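Uncharacterized protein YhfS (Escherichia coli, PDB 4J8L) is of unknown function but carries covalently attached pyridoxal 5'-phosphate and may have cysteine synthase activity. Local coordinates at residues 136-141 with 163-168; 90-95 with 131-136; 9-14 with 242-247; 313-318 with 342-347. One frame throughout, in Å; residues are numbered along the deposited sequence.

Overall arrangement
Interaction 3 opens first, at residues 9-14, but closes only at 242-247, where the N-terminal helix meets the long helix 229-261. Interactions 2 and 1 are nested inside that great loop. Interaction 2 ties the start of strand 92-96 to the end of helix 123-133; interaction 1 then pairs strand 137-141 with strand 167-170. The two follow in series, share D136 and both reach the seven-stranded sheet, where strands 92-96 and 137-141 are neighbours, their centres about 9 Å apart. Interaction 4 comes last, joining two loops of the C-terminal antiparallel sheet about 41 Å, centre to centre, from interaction 2. None of the loops cross, and M245 and H246 of interaction 3 touch R344 of interaction 4.

Interaction 1 of 4, residues 136-141 with 163-168; sequences DAALVQ and AGVPAL
A138 is gripped through both its backbone groups by the neighbouring strand, and this parallel pairing is the tight part of the contact. Its N donates to P166 O at 2.8 Å, and its O receives L168 N at 2.9 Å in a nearly straight bond of 172°. L168 O in turn takes V140 N, which completes the buried backbone pairing. On one face L139 and L168 point the same way; their like first torsions (-179° and 176°, CG anti to the backbone N) lay them side by side and bring L139 CD1 to L168 CD2 at 3.7 Å. Both are covered by helix 74-86. The other face carries A138 and A167, whose methyl groups face helix 153-162, A138 touching L160 and A167 touching L157. V165 CG1 lies 4.0 Å from A138 CB. Toward D136 the pairing gives way to van der Waals contact, the P166 ring leaning on the chain with P166 CD 3.3 Å from D136 O, and both residues are partly exposed. Further back, G164 ends helix 153-162 in a Schellman motif. Strand, helix and neighbouring parallel strand form a beta-alpha-beta crossover within the seven-stranded sheet, order 1-7-6-5-4-2-3, as in fold type I pyridoxal-phosphate enzymes.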
loop_
_atom_site.group_PDB
_atom_site.type_symbol
_atom_site.label_atom_id
_atom_site.label_comp_id
_atom_site.label_asym_id
_atom_site.label_seq_id
_atom_site.Cartn_x
_atom_site.Cartn_y
_atom_site.Cartn_z
ATOM N N ASP A 136 22.177 0.432 9.802
ATOM C CA ASP A 136 21.536 0.867 11.039
ATOM C C ASP A 136 20.039 0.554 11.067
ATOM O O ASP A 136 19.443 0.410 12.141
ATOM C CB ASP A 136 21.783 2.354 11.269
ATOM C CG ASP A 136 23.258 2.674 11.425
ATOM O OD1 ASP A 136 23.844 2.305 12.472
ATOM O OD2 ASP A 136 23.834 3.286 10.500
ATOM N N ALA A 137 19.436 0.455 9.884
ATOM C CA ALA A 137 18.046 0.056 9.754
ATOM C C ALA A 137 17.811 -0.464 8.338
ATOM O O ALA A 137 18.688 -0.351 7.470
ATOM C CB ALA A 137 17.113 1.233 10.055
ATOM N N ALA A 138 16.634 -1.042 8.114
ATOM C CA ALA A 138 16.256 -1.534 6.794
ATOM C C ALA A 138 14.845 -1.091 6.438
ATOM O O ALA A 138 13.981 -0.992 7.304
ATOM C CB ALA A 138 16.355 -3.057 6.736
ATOM N N LEU A 139 14.621 -0.824 5.158
ATOM C CA LEU A 139 13.285 -0.551 4.656
ATOM C C LEU A 139 12.914 -1.655 3.686
ATOM O O LEU A 139 13.688 -2.000 2.794
ATOM C CB LEU A 139 13.229 0.813 3.960
ATOM C CG LEU A 139 11.854 1.226 3.409
ATOM C CD1 LEU A 139 11.571 2.702 3.663
ATOM C CD2 LEU A 139 11.763 0.928 1.920
ATOM N N VAL A 140 11.724 -2.217 3.857
ATOM C CA VAL A 140 11.277 -3.280 2.967
ATOM C C VAL A 140 9.935 -2.897 2.367
ATOM O O VAL A 140 8.991 -2.590 3.097
ATOM C CB VAL A 140 11.140 -4.632 3.707
ATOM C CG1 VAL A 140 10.861 -5.752 2.711
ATOM C CG2 VAL A 140 12.397 -4.936 4.533
ATOM N N GLN A 141 9.847 -2.892 1.039
ATOM C CA GLN A 141 8.560 -2.603 0.408
ATOM C C GLN A 141 7.742 -3.881 0.306
ATOM O O GLN A 141 8.246 -4.926 -0.101
ATOM C CB GLN A 141 8.737 -1.957 -0.974
ATOM C CG GLN A 141 7.408 -1.537 -1.604
ATOM C CD GLN A 141 7.568 -0.650 -2.814
ATOM O OE1 GLN A 141 8.517 0.132 -2.912
ATOM N NE2 GLN A 141 6.638 -0.765 -3.754
ATOM N N ALA A 163 19.583 -10.663 12.574
ATOM C CA ALA A 163 20.814 -9.887 12.555
ATOM C C ALA A 163 20.703 -8.631 13.418
ATOM O O ALA A 163 21.665 -7.874 13.558
ATOM C CB ALA A 163 21.175 -9.522 11.137
ATOM N N GLY A 164 19.526 -8.415 13.993
ATOM C CA GLY A 164 19.303 -7.280 14.868
ATOM C C GLY A 164 19.214 -5.945 14.153
ATOM O O GLY A 164 19.531 -4.906 14.729
ATOM N N VAL A 165 18.784 -5.963 12.896
ATOM C CA VAL A 165 18.622 -4.726 12.143
ATOM C C VAL A 165 17.158 -4.301 12.171
ATOM O O VAL A 165 16.302 -5.029 11.678
ATOM C CB VAL A 165 19.070 -4.904 10.677
ATOM C CG1 VAL A 165 18.822 -3.634 9.876
ATOM C CG2 VAL A 165 20.536 -5.298 10.617
ATOM N N PRO A 166 16.865 -3.131 12.768
ATOM C CA PRO A 166 15.479 -2.650 12.844
ATOM C C PRO A 166 14.898 -2.497 11.448
ATOM O O PRO A 166 15.597 -2.015 10.551
ATOM C CB PRO A 166 15.618 -1.279 13.505
ATOM C CG PRO A 166 16.908 -1.344 14.256
ATOM C CD PRO A 166 17.808 -2.204 13.418
ATOM N N ALA A 167 13.647 -2.905 11.259
ATOM C CA ALA A 167 13.058 -2.910 9.929
ATOM C C ALA A 167 11.724 -2.181 9.876
ATOM O O ALA A 167 10.854 -2.377 10.728
ATOM C CB ALA A 167 12.899 -4.334 9.419
ATOM N N LEU A 168 11.579 -1.342 8.856
ATOM C CA LEU A 168 10.314 -0.676 8.572
ATOM C C LEU A 168 9.743 -1.238 7.284
ATOM O O LEU A 168 10.473 -1.430 6.314
ATOM C CB LEU A 168 10.553 0.823 8.404
ATOM C CG LEU A 168 9.379 1.717 8.008
ATOM C CD1 LEU A 168 9.574 3.076 8.644
ATOM C CD2 LEU A 168 9.255 1.860 6.482
#

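Interaction 2 of 4, residues 90-95 with 131-136; sequences GQRLLV and DEQQPD
R92 reaches from the start of its strand to the last turn of helix 123-133 and to the loop after it. The arrangement belongs to a beta-alpha-beta crossover: helix 123-133 connects strand 114-118 with strand 137-141, passing over strand 92-96, which lies between them in the sheet. Along the crossing segment, Q133 comes first. Its carbonyl O, at the edge of the guanidinium, receives R92 NH2 at 3.2 Å on a lone pair in the carbonyl plane, and more weakly R92 NE at 3.3 Å. The bend in the arginine at chi3 (68°) turns both nitrogens to this one oxygen. With an alanine in place of R92, Q133 O would probably be left without either of these donors, and the helix end would be less firmly tied to the strand. Q134 then leaves the helix with positive phi, while its NE2 folds back to D131 O at 2.8 Å. P135 supplies the apolar part, its CB resting 3.8 Å from L94 CB. D136 closes the segment by holding the backbone of R92 twice: its N donates to R92 O at 2.8 Å, and its OD2 accepts R92 N at 3.0 Å on the anti lone pair, the bond almost straight at 165°. The guanidinium stands at right angles to this carboxylate and does not touch it. Q91, whose OE1 is held by K88 N, lays its amide flat over the carboxylate instead, the planes 8° apart and Q91 NE2 3.7 Å from D136 OD1.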
loop_
_atom_site.group_PDB
_atom_site.type_symbol
_atom_site.label_atom_id
_atom_site.label_comp_id
_atom_site.label_asym_id
_atom_site.label_seq_id
_atom_site.Cartn_x
_atom_site.Cartn_y
_atom_site.Cartn_z
ATOM N N GLY A 90 22.506 10.743 8.098
ATOM C CA GLY A 90 23.855 10.320 7.774
ATOM C C GLY A 90 24.121 8.865 8.097
ATOM O O GLY A 90 25.217 8.364 7.867
ATOM N N GLN A 91 23.119 8.176 8.632
ATOM C CA GLN A 91 23.285 6.762 8.949
ATOM C C GLN A 91 22.984 5.874 7.748
ATOM O O GLN A 91 22.664 6.365 6.669
ATOM C CB GLN A 91 22.455 6.366 10.171
ATOM C CG GLN A 91 23.050 6.891 11.465
ATOM C CD GLN A 91 22.466 6.222 12.687
ATOM O OE1 GLN A 91 21.252 6.047 12.794
ATOM N NE2 GLN A 91 23.329 5.838 13.614
ATOM N N ARG A 92 23.103 4.565 7.939
ATOM C CA ARG A 92 23.078 3.635 6.816
ATOM C C ARG A 92 21.787 2.834 6.762
ATOM O O ARG A 92 21.426 2.142 7.717
ATOM C CB ARG A 92 24.298 2.709 6.877
ATOM C CG ARG A 92 25.617 3.468 6.876
ATOM C CD ARG A 92 26.725 2.700 7.589
ATOM N NE ARG A 92 27.128 1.499 6.863
ATOM C CZ ARG A 92 27.868 1.511 5.757
ATOM N NH1 ARG A 92 28.275 2.663 5.239
ATOM N NH2 ARG A 92 28.195 0.370 5.162
ATOM N N LEU A 93 21.095 2.945 5.634
ATOM C CA LEU A 93 19.810 2.278 5.442
ATOM C C LEU A 93 19.925 1.192 4.383
ATOM O O LEU A 93 20.377 1.443 3.267
ATOM C CB LEU A 93 18.738 3.293 5.023
ATOM C CG LEU A 93 17.365 2.700 4.695
ATOM C CD1 LEU A 93 16.663 2.208 5.968
ATOM C CD2 LEU A 93 16.493 3.702 3.940
ATOM N N LEU A 94 19.522 -0.022 4.738
ATOM C CA LEU A 94 19.509 -1.113 3.774
ATOM C C LEU A 94 18.218 -1.090 2.944
ATOM O O LEU A 94 17.115 -0.991 3.490
ATOM C CB LEU A 94 19.647 -2.456 4.485
ATOM C CG LEU A 94 19.666 -3.678 3.565
ATOM C CD1 LEU A 94 21.062 -3.902 3.000
ATOM C CD2 LEU A 94 19.177 -4.920 4.287
ATOM N N VAL A 95 18.369 -1.172 1.626
ATOM C CA VAL A 95 17.231 -1.276 0.722
ATOM C C VAL A 95 17.446 -2.374 -0.320
ATOM O O VAL A 95 18.578 -2.813 -0.572
ATOM C CB VAL A 95 16.930 0.061 -0.019
ATOM C CG1 VAL A 95 16.523 1.146 0.963
ATOM C CG2 VAL A 95 18.134 0.497 -0.831
ATOM N N ASP A 131 25.582 -8.623 7.571
ATOM C CA ASP A 131 26.687 -8.907 8.483
ATOM C C ASP A 131 27.924 -8.066 8.163
ATOM O O ASP A 131 28.595 -7.574 9.068
ATOM C CB ASP A 131 27.024 -10.401 8.484
ATOM C CG ASP A 131 25.875 -11.257 8.990
ATOM O OD1 ASP A 131 24.951 -10.700 9.625
ATOM O OD2 ASP A 131 25.894 -12.485 8.759
ATOM N N GLU A 132 28.208 -7.886 6.876
ATOM C CA GLU A 132 29.398 -7.156 6.441
ATOM C C GLU A 132 29.267 -5.636 6.543
ATOM O O GLU A 132 30.184 -4.961 7.019
ATOM C CB GLU A 132 29.759 -7.530 5.003
ATOM C CG GLU A 132 30.203 -8.968 4.815
ATOM C CD GLU A 132 30.773 -9.219 3.432
ATOM O OE1 GLU A 132 30.974 -8.239 2.682
ATOM O OE2 GLU A 132 31.026 -10.395 3.095
ATOM N N GLN A 133 28.134 -5.103 6.089
ATOM C CA GLN A 133 27.948 -3.657 5.963
ATOM C C GLN A 133 27.290 -3.006 7.186
ATOM O O GLN A 133 27.300 -1.780 7.318
ATOM C CB GLN A 133 27.129 -3.338 4.708
ATOM C CG GLN A 133 27.712 -3.910 3.427
ATOM C CD GLN A 133 28.982 -3.211 3.011
ATOM O OE1 GLN A 133 29.050 -1.982 2.996
ATOM N NE2 GLN A 133 30.004 -3.990 2.673
ATOM N N GLN A 134 26.711 -3.828 8.056
ATOM C CA GLN A 134 26.109 -3.363 9.310
ATOM C C GLN A 134 25.160 -2.168 9.169
ATOM O O GLN A 134 25.412 -1.107 9.742
ATOM C CB GLN A 134 27.206 -3.026 10.325
ATOM C CG GLN A 134 28.049 -4.218 10.745
ATOM C CD GLN A 134 27.278 -5.198 11.607
ATOM O OE1 GLN A 134 26.869 -4.872 12.722
ATOM N NE2 GLN A 134 27.071 -6.404 11.093
ATOM N N PRO A 135 24.063 -2.332 8.417
ATOM C CA PRO A 135 23.154 -1.192 8.274
ATOM C C PRO A 135 22.520 -0.836 9.613
ATOM O O PRO A 135 22.367 -1.709 10.467
ATOM C CB PRO A 135 22.094 -1.710 7.296
ATOM C CG PRO A 135 22.120 -3.193 7.466
ATOM C CD PRO A 135 23.544 -3.547 7.764
ATOM N N ASP A 136 22.177 0.432 9.802
ATOM C CA ASP A 136 21.536 0.867 11.039
ATOM C C ASP A 136 20.039 0.554 11.067
ATOM O O ASP A 136 19.443 0.410 12.141
ATOM C CB ASP A 136 21.783 2.354 11.269
ATOM C CG ASP A 136 23.258 2.674 11.425
ATOM O OD1 ASP A 136 23.844 2.305 12.472
ATOM O OD2 ASP A 136 23.834 3.286 10.500
#

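Interaction 3 of 4, residues 9-14 with 242-247; sequences LTIIEA and APVMHA
V244 wedges against I11 and A14 where the first turn of the N-terminal helix packs on helix 229-261. This is helix-helix packing through small residues, and the partner helix leads from the large sheet toward the C-terminal antiparallel sheet, consistent with the long interdomain helix of fold type I enzymes. The side chain of V244 can be followed outward. Its CB is the fork. From there CG1, anti to the backbone N (chi1 167°), runs to the tip of the isoleucine and meets I11 CD1 at 3.5 Å; CG2 turns the other way and lies 4.0 Å from A14 C, beside that residue's carbonyl. Q15 and Q18, further along the same helix as A14, also touch V244. The two backbones come close because little stands between them: A14 CA and P243 CA are 4.9 Å apart. The A14 methyl group settles on the partner backbone, its CB 3.4 Å from P243 O, and also meets A247 CB at 3.7 Å. Having no N-H, P243 cannot bond to the turn before it, and the helix is kinked at this point.

No direct hydrogen bond joins the segments; the polar groups are managed within the first one and by a water. T10 and E13 form a capping box, in which T10 OG1 accepts E13 N at 3.0 Å and E13 OE1 accepts T10 N. Just before this cap, one water donates to both segments, lying 2.7 Å from L9 O and 3.0 Å from A247 O.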
loop_
_atom_site.group_PDB
_atom_site.type_symbol
_atom_site.label_atom_id
_atom_site.label_comp_id
_atom_site.label_asym_id
_atom_site.label_seq_id
_atom_site.Cartn_x
_atom_site.Cartn_y
_atom_site.Cartn_z
ATOM N N LEU A 9 -6.733 -11.929 -0.241
ATOM C CA LEU A 9 -7.674 -12.565 0.671
ATOM C C LEU A 9 -8.910 -13.031 -0.082
ATOM O O LEU A 9 -9.376 -12.364 -1.016
ATOM C CB LEU A 9 -8.095 -11.599 1.786
ATOM C CG LEU A 9 -6.958 -11.061 2.665
ATOM C CD1 LEU A 9 -7.504 -10.098 3.712
ATOM C CD2 LEU A 9 -6.196 -12.200 3.330
ATOM N N THR A 10 -9.461 -14.164 0.338
ATOM C CA THR A 10 -10.766 -14.578 -0.153
ATOM C C THR A 10 -11.837 -13.723 0.521
ATOM O O THR A 10 -11.559 -13.006 1.481
ATOM C CB THR A 10 -11.062 -16.044 0.183
ATOM O OG1 THR A 10 -11.196 -16.177 1.603
ATOM C CG2 THR A 10 -9.947 -16.958 -0.324
ATOM N N ILE A 11 -13.059 -13.809 0.020
ATOM C CA ILE A 11 -14.173 -13.089 0.630
ATOM C C ILE A 11 -14.370 -13.518 2.091
ATOM O O ILE A 11 -14.607 -12.672 2.959
ATOM C CB ILE A 11 -15.483 -13.256 -0.191
ATOM C CG1 ILE A 11 -16.607 -12.427 0.423
ATOM C CG2 ILE A 11 -15.891 -14.728 -0.317
ATOM C CD1 ILE A 11 -16.321 -10.954 0.378
ATOM N N ILE A 12 -14.253 -14.818 2.361
ATOM C CA ILE A 12 -14.385 -15.313 3.730
ATOM C C ILE A 12 -13.273 -14.766 4.619
ATOM O O ILE A 12 -13.547 -14.294 5.720
ATOM C CB ILE A 12 -14.369 -16.850 3.812
ATOM C CG1 ILE A 12 -15.497 -17.453 2.974
ATOM C CG2 ILE A 12 -14.498 -17.298 5.259
ATOM C CD1 ILE A 12 -16.837 -16.872 3.260
ATOM N N GLU A 13 -12.024 -14.831 4.147
ATOM C CA GLU A 13 -10.909 -14.282 4.924
ATOM C C GLU A 13 -11.074 -12.780 5.173
ATOM O O GLU A 13 -10.771 -12.274 6.259
ATOM C CB GLU A 13 -9.561 -14.572 4.238
ATOM C CG GLU A 13 -9.166 -16.037 4.277
ATOM C CD GLU A 13 -8.053 -16.368 3.314
ATOM O OE1 GLU A 13 -7.900 -15.657 2.293
ATOM O OE2 GLU A 13 -7.324 -17.344 3.582
ATOM N N ALA A 14 -11.559 -12.070 4.162
ATOM C CA ALA A 14 -11.757 -10.635 4.256
ATOM C C ALA A 14 -12.822 -10.274 5.290
ATOM O O ALA A 14 -12.645 -9.318 6.036
ATOM C CB ALA A 14 -12.117 -10.045 2.881
ATOM N N ALA A 242 -12.628 -1.790 3.756
ATOM C CA ALA A 242 -11.534 -2.172 2.856
ATOM C C ALA A 242 -11.399 -3.668 2.515
ATOM O O ALA A 242 -11.303 -4.011 1.332
ATOM C CB ALA A 242 -10.197 -1.584 3.330
ATOM N N PRO A 243 -11.386 -4.558 3.525
ATOM C CA PRO A 243 -11.050 -5.933 3.147
ATOM C C PRO A 243 -12.076 -6.593 2.231
ATOM O O PRO A 243 -11.678 -7.160 1.211
ATOM C CB PRO A 243 -10.895 -6.667 4.495
ATOM C CG PRO A 243 -11.527 -5.788 5.514
ATOM C CD PRO A 243 -11.459 -4.383 4.988
ATOM N N VAL A 244 -13.366 -6.494 2.542
ATOM C CA VAL A 244 -14.352 -7.164 1.706
ATOM C C VAL A 244 -14.421 -6.548 0.304
ATOM O O VAL A 244 -14.507 -7.277 -0.688
ATOM C CB VAL A 244 -15.749 -7.203 2.380
ATOM C CG1 VAL A 244 -16.826 -7.616 1.389
ATOM C CG2 VAL A 244 -15.734 -8.158 3.569
HETATM N N MSE A 245 -14.362 -5.221 0.216
HETATM C CA MSE A 245 -14.461 -4.586 -1.100
HETATM C C MSE A 245 -13.251 -4.940 -1.956
HETATM O O MSE A 245 -13.372 -5.140 -3.163
HETATM C CB MSE A 245 -14.674 -3.080 -0.981
HETATM C CG MSE A 245 -15.903 -2.750 -0.108
HETATM SE SE MSE A 245 -17.609 -3.356 -0.866
HETATM C CE MSE A 245 -17.304 -2.413 -2.502
ATOM N N HIS A 246 -12.091 -5.080 -1.330
ATOM C CA HIS A 246 -10.938 -5.509 -2.100
ATOM C C HIS A 246 -10.960 -6.987 -2.472
ATOM O O HIS A 246 -10.441 -7.364 -3.521
ATOM C CB HIS A 246 -9.633 -5.077 -1.421
ATOM C CG HIS A 246 -9.312 -3.641 -1.662
ATOM N ND1 HIS A 246 -8.872 -3.182 -2.886
ATOM C CD2 HIS A 246 -9.433 -2.549 -0.869
ATOM C CE1 HIS A 246 -8.702 -1.873 -2.825
ATOM N NE2 HIS A 246 -9.031 -1.465 -1.610
ATOM N N ALA A 247 -11.576 -7.822 -1.641
ATOM C CA ALA A 247 -11.705 -9.235 -1.980
ATOM C C ALA A 247 -12.634 -9.359 -3.174
ATOM O O ALA A 247 -12.430 -10.200 -4.040
ATOM C CB ALA A 247 -12.237 -10.030 -0.813
HETATM O O HOH W 1 -10.758 -12.585 -3.373
#

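Interaction 4 of 4, residues 313-318 with 342-347; sequences YEIPPL and PNRSGE
N343 and R344 hold the first shell of this contact, each giving one N-H to a carbonyl of the proline-rich loop. N343 ND2 donates to P316 O at 2.9 Å, the bond nearly straight (166°) and the oxygen close to the amide plane. Next to it R344 N reaches I315 O at 3.0 Å, in the carbonyl plane. The turn backbone puts N343 CB 3.3 Å from E314 O, and chi1 (-71°, CG beside the backbone N) then swings the amide toward P316. A leucine in place of N343 would probably leave P316 O without this donor and break a water link to E314.

The second shell fixes these donors. P342 to S345 is a type II' turn, N343 taking the positive phi, and P342 O is held twice, by S345 N and by S345 OG at 2.7 Å. The same serine leans on the proline ring, its OG 3.5 Å from P317 CB. The linking water accepts from N343 ND2 at 3.1 Å and donates to E314 OE1, which V307 N also holds, while S311 OG and G308 N hold E314 OE2. Further out, Q249 of helix 229-261 holds R344 NH1.

P316 and P317 have no N-H to offer, so the loops are joined through carbonyls: I315 O takes a backbone N-H and P316 O a side-chain one, beside strands 318-320 and 337-341.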
loop_
_atom_site.group_PDB
_atom_site.type_symbol
_atom_site.label_atom_id
_atom_site.label_comp_id
_atom_site.label_asym_id
_atom_site.label_seq_id
_atom_site.Cartn_x
_atom_site.Cartn_y
_atom_site.Cartn_z
ATOM N N TYR A 313 -12.875 7.846 -3.721
ATOM C CA TYR A 313 -13.393 8.512 -4.906
ATOM C C TYR A 313 -13.329 7.631 -6.142
ATOM O O TYR A 313 -14.025 7.884 -7.128
ATOM C CB TYR A 313 -12.605 9.784 -5.210
ATOM C CG TYR A 313 -12.599 10.783 -4.089
ATOM C CD1 TYR A 313 -13.751 11.466 -3.742
ATOM C CD2 TYR A 313 -11.437 11.039 -3.367
ATOM C CE1 TYR A 313 -13.753 12.382 -2.721
ATOM C CE2 TYR A 313 -11.428 11.957 -2.349
ATOM C CZ TYR A 313 -12.596 12.627 -2.030
ATOM O OH TYR A 313 -12.609 13.539 -1.010
ATOM N N GLU A 314 -12.480 6.610 -6.104
ATOM C CA GLU A 314 -12.133 5.908 -7.329
ATOM C C GLU A 314 -12.983 4.662 -7.528
ATOM O O GLU A 314 -12.587 3.541 -7.193
ATOM C CB GLU A 314 -10.626 5.614 -7.342
ATOM C CG GLU A 314 -9.819 6.896 -7.568
ATOM C CD GLU A 314 -8.392 6.793 -7.061
ATOM O OE1 GLU A 314 -7.497 6.520 -7.900
ATOM O OE2 GLU A 314 -8.153 6.989 -5.843
ATOM N N ILE A 315 -14.187 4.893 -8.046
ATOM C CA ILE A 315 -15.184 3.845 -8.202
ATOM C C ILE A 315 -15.125 3.132 -9.573
ATOM O O ILE A 315 -15.018 1.901 -9.618
ATOM C CB ILE A 315 -16.589 4.391 -7.832
ATOM C CG1 ILE A 315 -16.647 4.562 -6.300
ATOM C CG2 ILE A 315 -17.680 3.483 -8.371
ATOM C CD1 ILE A 315 -17.790 5.421 -5.799
ATOM N N PRO A 316 -15.187 3.891 -10.686
ATOM C CA PRO A 316 -15.063 3.242 -12.000
ATOM C C PRO A 316 -13.648 2.671 -12.168
ATOM O O PRO A 316 -12.738 3.053 -11.431
ATOM C CB PRO A 316 -15.288 4.400 -12.991
ATOM C CG PRO A 316 -15.970 5.476 -12.208
ATOM C CD PRO A 316 -15.379 5.349 -10.826
ATOM N N PRO A 317 -13.464 1.762 -13.129
ATOM C CA PRO A 317 -12.137 1.157 -13.285
ATOM C C PRO A 317 -11.139 2.176 -13.816
ATOM O O PRO A 317 -11.512 3.050 -14.609
ATOM C CB PRO A 317 -12.385 0.065 -14.335
ATOM C CG PRO A 317 -13.516 0.612 -15.169
ATOM C CD PRO A 317 -14.410 1.322 -14.171
ATOM N N LEU A 318 -9.882 2.053 -13.391
ATOM C CA LEU A 318 -8.807 2.892 -13.907
ATOM C C LEU A 318 -8.148 2.176 -15.085
ATOM O O LEU A 318 -7.713 1.038 -14.936
ATOM C CB LEU A 318 -7.768 3.132 -12.815
ATOM C CG LEU A 318 -6.431 3.794 -13.169
ATOM C CD1 LEU A 318 -6.609 5.273 -13.483
ATOM C CD2 LEU A 318 -5.472 3.599 -12.000
ATOM N N PRO A 342 -9.518 -2.532 -11.705
ATOM C CA PRO A 342 -10.986 -2.546 -11.792
ATOM C C PRO A 342 -11.692 -1.687 -10.740
ATOM O O PRO A 342 -12.860 -1.360 -10.937
ATOM C CB PRO A 342 -11.331 -4.019 -11.563
ATOM C CG PRO A 342 -10.104 -4.763 -12.019
ATOM C CD PRO A 342 -8.967 -3.893 -11.560
ATOM N N ASN A 343 -11.020 -1.349 -9.642
ATOM C CA ASN A 343 -11.685 -0.621 -8.574
ATOM C C ASN A 343 -12.992 -1.320 -8.192
ATOM O O ASN A 343 -12.971 -2.514 -7.924
ATOM C CB ASN A 343 -11.871 0.859 -8.928
ATOM C CG ASN A 343 -10.545 1.620 -8.930
ATOM O OD1 ASN A 343 -9.683 1.372 -8.088
ATOM N ND2 ASN A 343 -10.381 2.544 -9.872
ATOM N N ARG A 344 -14.117 -0.610 -8.223
ATOM C CA ARG A 344 -15.382 -1.190 -7.753
ATOM C C ARG A 344 -16.213 -1.822 -8.876
ATOM O O ARG A 344 -17.340 -2.282 -8.628
ATOM C CB ARG A 344 -16.240 -0.138 -7.033
ATOM C CG ARG A 344 -15.509 0.672 -5.964
ATOM C CD ARG A 344 -15.357 -0.081 -4.635
ATOM N NE ARG A 344 -14.404 -1.199 -4.691
ATOM C CZ ARG A 344 -13.082 -1.070 -4.752
ATOM N NH1 ARG A 344 -12.319 -2.154 -4.783
ATOM N NH2 ARG A 344 -12.519 0.130 -4.800
ATOM N N SER A 345 -15.670 -1.830 -10.088
ATOM C CA SER A 345 -16.395 -2.358 -11.246
ATOM C C SER A 345 -16.304 -3.879 -11.337
ATOM O O SER A 345 -15.499 -4.515 -10.654
ATOM C CB SER A 345 -15.860 -1.739 -12.538
ATOM O OG SER A 345 -14.573 -2.235 -12.836
ATOM N N GLY A 346 -17.145 -4.453 -12.190
ATOM C CA GLY A 346 -17.109 -5.874 -12.478
ATOM C C GLY A 346 -16.390 -6.145 -13.786
ATOM O O GLY A 346 -16.096 -5.230 -14.557
ATOM N N GLU A 347 -16.095 -7.413 -14.026
ATOM C CA GLU A 347 -15.267 -7.780 -15.164
ATOM C C GLU A 347 -15.997 -7.554 -16.475
ATOM O O GLU A 347 -15.375 -7.230 -17.490
ATOM C CB GLU A 347 -14.786 -9.229 -15.044
ATOM C CG GLU A 347 -15.898 -10.280 -15.063
ATOM C CD GLU A 347 -16.497 -10.570 -13.689
ATOM O OE1 GLU A 347 -16.280 -9.778 -12.744
ATOM O OE2 GLU A 347 -17.174 -11.606 -13.559
HETATM O O HOH W 2 -8.074 4.542 -9.773
HETATM O O HOH W 3 -13.731 2.920 -4.322
#